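Local coordinates for protein nucleoporin NUP170 (Chaetomium thermophilum, PDB 5HAX) that probably serves as a scaffold component of the nuclear pore complex, pairing a beta-propeller with an alpha-helical domain, at residues A[169-172]-A[173-177]; A[219-222]-A[223-227]; A[555-558]-A[559-563]; A[640-643]-A[644-648]. All blocks are in the same frame, centred on the assembly; numbering follows the deposited sequence.

Overall arrangement
Contacts 1 and 2 lie on the surface of the beta-propeller, each in a connection between successive blades; their centres are about 17 Å apart and they do not touch. Contacts 3 and 4 lie in the helical part, on the opposite side of the chain's centre, and are partly buried. There the end of helix 549-562 and the loop after helix 622-640 pack directly together; the centres of contacts 3 and 4 are about 12 Å apart. The chemistry follows the place: in contacts 1 and 2 an arginine folds back over an exposed turn, with ordered waters in the first, whereas contacts 3 and 4 combine backbone i to i+4 hydrogen bonds with aliphatic packing centred on I561 and I646.

Contact 1: A[169-172]-A[173-177]; sequences VHRG and GSDVS
R171, first residue beyond strand 159-170, curls its side chain back over G173-V176. With CG anti to the backbone N (chi1 -170°), the methylenes run past V176 in the opposite direction, R171 CG lying 3.9 Å from V176 CG2; the bend at chi3 (74°) then brings the guanidinium back over the backbone. One of its faces covers S174 O, 3.1 Å above the plane toward the rim, and D175 N, above its centre. At the edge, NH1 donates to two waters; one also accepts from V176 N, while the other donates to D175 OD1 at 2.6 Å. A third water joins R171 O to S174 N. NE and NH2 both grip G172 O side-on, the R171 NE to G172 O bond being 3.0 Å long, and NH2 also meets a phosphate ion, probably from the crystallisation liquor. A leucine in place of R171 would probably leave G172 O without both these donors and break the water link to D175. G172 suits its place because, at phi 105°, a CB would jam against R171 O. Such a link, from the outermost strand of one blade to the innermost strand of the next, is typical of the beta-propeller.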
# COMPACT_ATOMS: atom_id res chain seq x y z
N VAL A 169 -31.95 -11.29 3.64
CA VAL A 169 -32.31 -12.02 4.85
C VAL A 169 -32.77 -11.02 5.91
O VAL A 169 -32.28 -9.89 5.99
CB VAL A 169 -31.14 -12.86 5.40
CG1 VAL A 169 -30.98 -14.14 4.59
CG2 VAL A 169 -29.85 -12.05 5.41
N HIS A 170 -33.73 -11.45 6.72
CA HIS A 170 -34.18 -10.65 7.84
C HIS A 170 -33.04 -10.48 8.84
O HIS A 170 -32.30 -11.43 9.13
CB HIS A 170 -35.39 -11.29 8.51
CG HIS A 170 -36.59 -11.36 7.62
ND1 HIS A 170 -37.43 -12.45 7.58
CD2 HIS A 170 -37.10 -10.46 6.74
CE1 HIS A 170 -38.40 -12.22 6.71
NE2 HIS A 170 -38.22 -11.02 6.19
N ARG A 171 -32.89 -9.26 9.36
CA ARG A 171 -31.76 -8.95 10.23
C ARG A 171 -31.84 -9.73 11.54
O ARG A 171 -30.91 -10.46 11.90
CB ARG A 171 -31.72 -7.45 10.52
CG ARG A 171 -30.45 -7.01 11.22
CD ARG A 171 -30.62 -5.66 11.89
NE ARG A 171 -31.43 -5.74 13.10
CZ ARG A 171 -31.65 -4.73 13.93
NH1 ARG A 171 -31.10 -3.54 13.69
NH2 ARG A 171 -32.41 -4.90 15.01
N GLY A 172 -32.95 -9.59 12.25
CA GLY A 172 -33.07 -10.11 13.59
C GLY A 172 -32.98 -9.00 14.62
O GLY A 172 -33.21 -7.82 14.35
N GLY A 173 -32.62 -9.40 15.84
CA GLY A 173 -32.59 -8.48 16.96
C GLY A 173 -31.30 -7.72 17.15
O GLY A 173 -31.27 -6.77 17.94
N SER A 174 -30.23 -8.10 16.44
CA SER A 174 -28.92 -7.49 16.63
C SER A 174 -28.67 -6.42 15.57
O SER A 174 -28.78 -6.68 14.37
CB SER A 174 -27.82 -8.55 16.57
OG SER A 174 -27.91 -9.45 17.66
N ASP A 175 -28.33 -5.22 16.04
CA ASP A 175 -27.96 -4.12 15.15
C ASP A 175 -26.77 -4.50 14.27
O ASP A 175 -25.90 -5.28 14.67
CB ASP A 175 -27.62 -2.88 15.98
CG ASP A 175 -26.89 -1.82 15.18
OD1 ASP A 175 -27.57 -1.03 14.49
OD2 ASP A 175 -25.65 -1.76 15.26
N VAL A 176 -26.75 -3.95 13.06
CA VAL A 176 -25.64 -4.11 12.12
C VAL A 176 -25.08 -2.73 11.82
O VAL A 176 -25.73 -1.92 11.15
CB VAL A 176 -26.08 -4.82 10.83
CG1 VAL A 176 -24.91 -4.89 9.84
CG2 VAL A 176 -26.60 -6.22 11.13
N SER A 177 -23.87 -2.45 12.32
CA SER A 177 -23.16 -1.21 12.06
C SER A 177 -21.82 -1.42 11.39
O SER A 177 -21.18 -0.44 10.99
CB SER A 177 -22.94 -0.42 13.36
OG SER A 177 -24.15 0.09 13.87
O HOH W 1 -29.09 -2.73 11.59
O HOH W 2 -30.18 -0.78 14.84
O HOH W 3 -29.61 -10.72 14.82

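Contact 2: A[219-222]-A[223-227]; sequences SHPF and GSRQQ
The R225 guanidinium carries F222 N over one face, 4.2 Å above the plane and displaced toward the rim, while P221 CB approaches it at a slant. The F222 ring is met, again at a slant, by G223 N, which lies 3.6 Å from F222 CD2. This is a surface turn of the beta-propeller, in the connection between strand 213-217 of one blade and strand 230-236 of the next. Contact here is by van der Waals packing, and each residue type has a local reason. The P221 ring locks its own phi and offers rigid, nonpolar CB and CG to the arginine; D196, in a neighbouring loop, also touches it, and S219, two residues before it, is held by hydrogen bonds to N217 and I197. F222 has CG between the backbone N and the carbonyl carbon (chi1 59°), which brings the ring close to the following amide, although the CB bond itself points away from G223-Q227. G223 turns the chain with a positive phi of 68°, where a CB would fall only 2.9 Å from F222 O. The chain thus doubles back and R225 faces P221. Its long side chain, bent at chi3 (-74°), can cross the proline while keeping a charged end at the surface: R225 CG passes 4.0 Å from F222 O, R225 CD comes 3.8 Å from P221 CB, and finally R225 NH1 settles beside the proline ring, 3.3 Å from P221 CB and 3.4 Å from P221 CG.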
# COMPACT_ATOMS: atom_id res chain seq x y z
N SER A 219 -21.37 -16.88 17.07
CA SER A 219 -20.97 -16.74 18.47
C SER A 219 -21.70 -17.70 19.40
O SER A 219 -21.19 -17.98 20.49
CB SER A 219 -21.19 -15.30 18.94
OG SER A 219 -20.32 -14.42 18.25
N HIS A 220 -22.87 -18.20 19.01
CA HIS A 220 -23.62 -19.19 19.78
C HIS A 220 -23.76 -18.77 21.25
O HIS A 220 -23.39 -19.53 22.15
CB HIS A 220 -22.96 -20.56 19.68
CG HIS A 220 -22.71 -21.01 18.27
ND1 HIS A 220 -23.73 -21.40 17.42
CD2 HIS A 220 -21.57 -21.13 17.56
CE1 HIS A 220 -23.22 -21.75 16.26
NE2 HIS A 220 -21.91 -21.59 16.31
N PRO A 221 -24.30 -17.59 21.52
CA PRO A 221 -24.37 -17.10 22.90
C PRO A 221 -25.49 -17.76 23.68
O PRO A 221 -26.45 -18.29 23.13
CB PRO A 221 -24.64 -15.60 22.71
CG PRO A 221 -25.45 -15.55 21.46
CD PRO A 221 -24.90 -16.64 20.57
N PHE A 222 -25.35 -17.71 25.01
CA PHE A 222 -26.36 -18.28 25.90
C PHE A 222 -26.06 -17.83 27.32
O PHE A 222 -24.99 -17.30 27.62
CB PHE A 222 -26.39 -19.81 25.81
CG PHE A 222 -25.09 -20.47 26.16
CD1 PHE A 222 -24.18 -20.81 25.17
CD2 PHE A 222 -24.78 -20.77 27.48
CE1 PHE A 222 -22.98 -21.43 25.49
CE2 PHE A 222 -23.59 -21.39 27.81
CZ PHE A 222 -22.69 -21.72 26.81
N GLY A 223 -27.04 -18.06 28.20
CA GLY A 223 -26.88 -17.80 29.62
C GLY A 223 -26.74 -16.32 29.94
O GLY A 223 -27.29 -15.45 29.26
N SER A 224 -26.00 -16.05 31.01
CA SER A 224 -25.82 -14.68 31.49
C SER A 224 -24.82 -13.94 30.61
O SER A 224 -23.74 -14.46 30.32
CB SER A 224 -25.35 -14.69 32.94
OG SER A 224 -25.18 -13.37 33.44
N ARG A 225 -25.19 -12.73 30.20
CA ARG A 225 -24.34 -11.90 29.36
C ARG A 225 -24.44 -10.46 29.82
O ARG A 225 -25.54 -9.93 29.96
CB ARG A 225 -24.74 -12.01 27.88
CG ARG A 225 -24.38 -13.33 27.24
CD ARG A 225 -25.01 -13.46 25.86
NE ARG A 225 -26.45 -13.72 25.94
CZ ARG A 225 -27.28 -13.68 24.90
NH1 ARG A 225 -26.82 -13.39 23.69
NH2 ARG A 225 -28.57 -13.93 25.07
N GLN A 226 -23.29 -9.83 30.06
CA GLN A 226 -23.23 -8.43 30.44
C GLN A 226 -23.24 -7.54 29.20
O GLN A 226 -23.05 -8.00 28.07
CB GLN A 226 -21.98 -8.16 31.28
CG GLN A 226 -21.94 -8.94 32.59
CD GLN A 226 -20.61 -8.80 33.31
OE1 GLN A 226 -20.11 -7.69 33.51
NE2 GLN A 226 -20.03 -9.92 33.71
N GLN A 227 -23.49 -6.25 29.41
CA GLN A 227 -23.52 -5.30 28.31
C GLN A 227 -22.13 -5.12 27.71
O GLN A 227 -21.16 -4.85 28.43
CB GLN A 227 -24.07 -3.95 28.76
CG GLN A 227 -23.87 -2.87 27.70
CD GLN A 227 -24.57 -1.57 28.01
OE1 GLN A 227 -24.20 -0.85 28.94
NE2 GLN A 227 -25.60 -1.25 27.23

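Contact 3: A[555-558]-A[559-563]; sequences LARA and AFIEY
R557 and I561 lie side by side and point the same way, one turn apart on helix 549-562, near its C-terminal end in the alpha-helical part of the protein. Their aliphatic parts touch, R557 CG to I561 CD1 at 3.9 Å, as expected of an i, i+4 pair in an alpha-helix. The arginine suits the position because its methylenes pack beside the isoleucine while its bent end reaches the loop after helix 622-640, where NH1 makes a weak hydrogen bond to N642 OD1. I561 faces that same loop, against T645 and I646. F560 leads elsewhere: with CG anti to the backbone N (chi1 -177°), its buried ring runs to I526 and L530 of helix 522-533, where A556 also packs, its small methyl suiting close approach of the two helices. Four backbone bonds join the segments, E562 N to A558 O being 2.9 Å long with an N-H...O angle of 163°; Y563 N adds another to A559 O, although that residue already leaves helical geometry. R587 donates NE to F560 O and NH1 to I561 O, satisfying carbonyls near the helix end. E562 CG stands beside its own backbone N (chi1 -70°), which brings it 3.2 Å from A558 O. E562 CB sits over the centre of one face of the Y563 ring, 4.0 Å above the plane, and A559 CB meets that ring at the edge, in plane.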
# COMPACT_ATOMS: atom_id res chain seq x y z
N LEU A 555 20.26 20.98 -11.93
CA LEU A 555 20.83 20.91 -10.58
C LEU A 555 21.06 19.47 -10.17
O LEU A 555 22.10 19.14 -9.58
CB LEU A 555 19.91 21.61 -9.58
CG LEU A 555 20.32 22.99 -9.08
CD1 LEU A 555 19.25 23.55 -8.16
CD2 LEU A 555 21.66 22.94 -8.37
N ALA A 556 20.10 18.59 -10.46
CA ALA A 556 20.26 17.18 -10.15
C ALA A 556 21.47 16.60 -10.88
O ALA A 556 22.23 15.81 -10.31
CB ALA A 556 18.99 16.42 -10.52
N ARG A 557 21.65 16.97 -12.15
CA ARG A 557 22.86 16.58 -12.88
C ARG A 557 24.11 17.08 -12.17
O ARG A 557 25.09 16.34 -12.02
CB ARG A 557 22.81 17.12 -14.31
CG ARG A 557 24.13 17.00 -15.07
CD ARG A 557 24.04 17.61 -16.46
NE ARG A 557 23.73 19.04 -16.42
CZ ARG A 557 23.69 19.82 -17.50
NH1 ARG A 557 23.94 19.32 -18.70
NH2 ARG A 557 23.40 21.11 -17.37
N ALA A 558 24.10 18.34 -11.72
CA ALA A 558 25.26 18.90 -11.05
C ALA A 558 25.56 18.15 -9.76
O ALA A 558 26.73 17.96 -9.40
CB ALA A 558 25.04 20.39 -10.77
N ALA A 559 24.52 17.72 -9.04
CA ALA A 559 24.74 16.98 -7.80
C ALA A 559 25.28 15.59 -8.09
O ALA A 559 26.12 15.07 -7.33
CB ALA A 559 23.43 16.90 -7.01
N PHE A 560 24.81 14.96 -9.17
CA PHE A 560 25.29 13.63 -9.54
C PHE A 560 26.78 13.66 -9.88
O PHE A 560 27.52 12.74 -9.53
CB PHE A 560 24.47 13.11 -10.72
CG PHE A 560 24.83 11.72 -11.15
CD1 PHE A 560 25.53 11.50 -12.32
CD2 PHE A 560 24.44 10.62 -10.39
CE1 PHE A 560 25.85 10.22 -12.72
CE2 PHE A 560 24.75 9.34 -10.79
CZ PHE A 560 25.46 9.13 -11.96
N ILE A 561 27.23 14.72 -10.55
CA ILE A 561 28.64 14.85 -10.92
C ILE A 561 29.49 15.23 -9.71
O ILE A 561 30.47 14.56 -9.39
CB ILE A 561 28.78 15.88 -12.05
CG1 ILE A 561 28.12 15.36 -13.33
CG2 ILE A 561 30.25 16.21 -12.31
CD1 ILE A 561 27.95 16.42 -14.41
N GLU A 562 29.11 16.31 -9.02
CA GLU A 562 29.99 16.93 -8.04
C GLU A 562 30.16 16.09 -6.79
O GLU A 562 31.24 16.12 -6.17
CB GLU A 562 29.46 18.32 -7.67
CG GLU A 562 29.56 19.35 -8.78
CD GLU A 562 30.98 19.84 -8.99
OE1 GLU A 562 31.44 19.89 -10.15
OE2 GLU A 562 31.64 20.19 -7.98
N TYR A 563 29.13 15.35 -6.38
CA TYR A 563 29.14 14.64 -5.10
C TYR A 563 29.11 13.12 -5.27
O TYR A 563 28.84 12.40 -4.31
CB TYR A 563 27.96 15.10 -4.25
CG TYR A 563 27.78 16.60 -4.21
CD1 TYR A 563 28.73 17.42 -3.60
CD2 TYR A 563 26.67 17.20 -4.78
CE1 TYR A 563 28.57 18.79 -3.56
CE2 TYR A 563 26.51 18.58 -4.75
CZ TYR A 563 27.46 19.37 -4.14
OH TYR A 563 27.29 20.73 -4.11

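Contact 4: A[640-643]-A[644-648]; sequences EANK and STIQG
S644 follows K643 at the outer bend of the turn, where both side chains are exposed. The lysine CG lies between its backbone N and carbonyl carbon (chi1 56°), and the long chain bends at its end so that K643 NZ stands 3.9 Å from S644 OG; polar residues suit this solvent-facing bend. T645 comes next and crosses the N642 side chain, with T645 OG1 3.4 Å from N642 CB. N642 itself is buried, and its ND2 bonds back to F638 O, tying the start of the turn to the end of helix 622-640. I646 closes the turn. Its N donates to N642 O at 3.2 Å, with an N-H...O angle of 144°. The side chain points back toward the same residue, I646 CD1 lying 3.4 Å from N642 CB and I646 CG1 3.3 Å from N642 O. A branched aliphatic fits here because it also packs on I561 and R587. An alanine here would probably open a gap between N642 and I561, leaving both with less nonpolar cover. Farther on, the carbonyl of G648 accepts from H669 ND1, which ties the loop to helix 663-694. A turn closed by an i to i+4 backbone bond just beyond a helix, its isoleucine packed on neighbouring helices, is at home in the interhelical loops of an alpha-helical domain.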
# COMPACT_ATOMS: atom_id res chain seq x y z
N GLU A 640 24.74 9.55 -22.38
CA GLU A 640 25.37 9.96 -23.63
C GLU A 640 25.53 11.47 -23.69
O GLU A 640 26.59 11.98 -24.07
CB GLU A 640 24.55 9.47 -24.83
CG GLU A 640 24.61 7.97 -25.06
CD GLU A 640 26.03 7.44 -25.11
OE1 GLU A 640 26.86 8.04 -25.83
OE2 GLU A 640 26.31 6.44 -24.43
N ALA A 641 24.49 12.21 -23.32
CA ALA A 641 24.54 13.66 -23.35
C ALA A 641 25.54 14.24 -22.35
O ALA A 641 25.82 15.44 -22.41
CB ALA A 641 23.15 14.24 -23.07
N ASN A 642 26.09 13.42 -21.45
CA ASN A 642 27.06 13.86 -20.46
C ASN A 642 28.22 12.88 -20.40
O ASN A 642 28.80 12.63 -19.33
CB ASN A 642 26.40 14.02 -19.09
CG ASN A 642 25.29 15.05 -19.10
OD1 ASN A 642 25.54 16.25 -18.97
ND2 ASN A 642 24.06 14.59 -19.27
N LYS A 643 28.59 12.32 -21.55
CA LYS A 643 29.75 11.44 -21.62
C LYS A 643 31.05 12.19 -21.35
O LYS A 643 32.03 11.60 -20.91
CB LYS A 643 29.81 10.76 -22.99
CG LYS A 643 29.82 11.73 -24.17
CD LYS A 643 29.74 11.00 -25.50
CE LYS A 643 29.36 11.95 -26.63
NZ LYS A 643 30.25 13.14 -26.68
N SER A 644 31.06 13.50 -21.60
CA SER A 644 32.27 14.30 -21.46
C SER A 644 32.43 14.89 -20.06
O SER A 644 33.57 15.17 -19.65
CB SER A 644 32.27 15.44 -22.48
OG SER A 644 32.17 14.94 -23.80
N THR A 645 31.34 15.08 -19.32
CA THR A 645 31.38 15.74 -18.03
C THR A 645 31.28 14.78 -16.85
O THR A 645 31.63 15.17 -15.73
CB THR A 645 30.23 16.76 -17.92
OG1 THR A 645 28.98 16.11 -18.16
CG2 THR A 645 30.43 17.88 -18.93
N ILE A 646 30.82 13.55 -17.06
CA ILE A 646 30.67 12.58 -15.98
C ILE A 646 31.95 11.75 -15.89
O ILE A 646 32.41 11.19 -16.89
CB ILE A 646 29.45 11.68 -16.22
CG1 ILE A 646 28.16 12.50 -16.10
CG2 ILE A 646 29.43 10.51 -15.23
CD1 ILE A 646 26.92 11.77 -16.57
N GLN A 647 32.51 11.68 -14.68
CA GLN A 647 33.74 10.93 -14.47
C GLN A 647 33.51 9.44 -14.71
O GLN A 647 32.51 8.88 -14.25
CB GLN A 647 34.26 11.15 -13.05
CG GLN A 647 34.50 12.61 -12.67
CD GLN A 647 33.27 13.28 -12.10
OE1 GLN A 647 32.13 12.91 -12.42
NE2 GLN A 647 33.48 14.28 -11.25
N GLY A 648 34.43 8.81 -15.44
CA GLY A 648 34.42 7.39 -15.67
C GLY A 648 33.85 6.98 -17.02
O GLY A 648 34.19 5.90 -17.52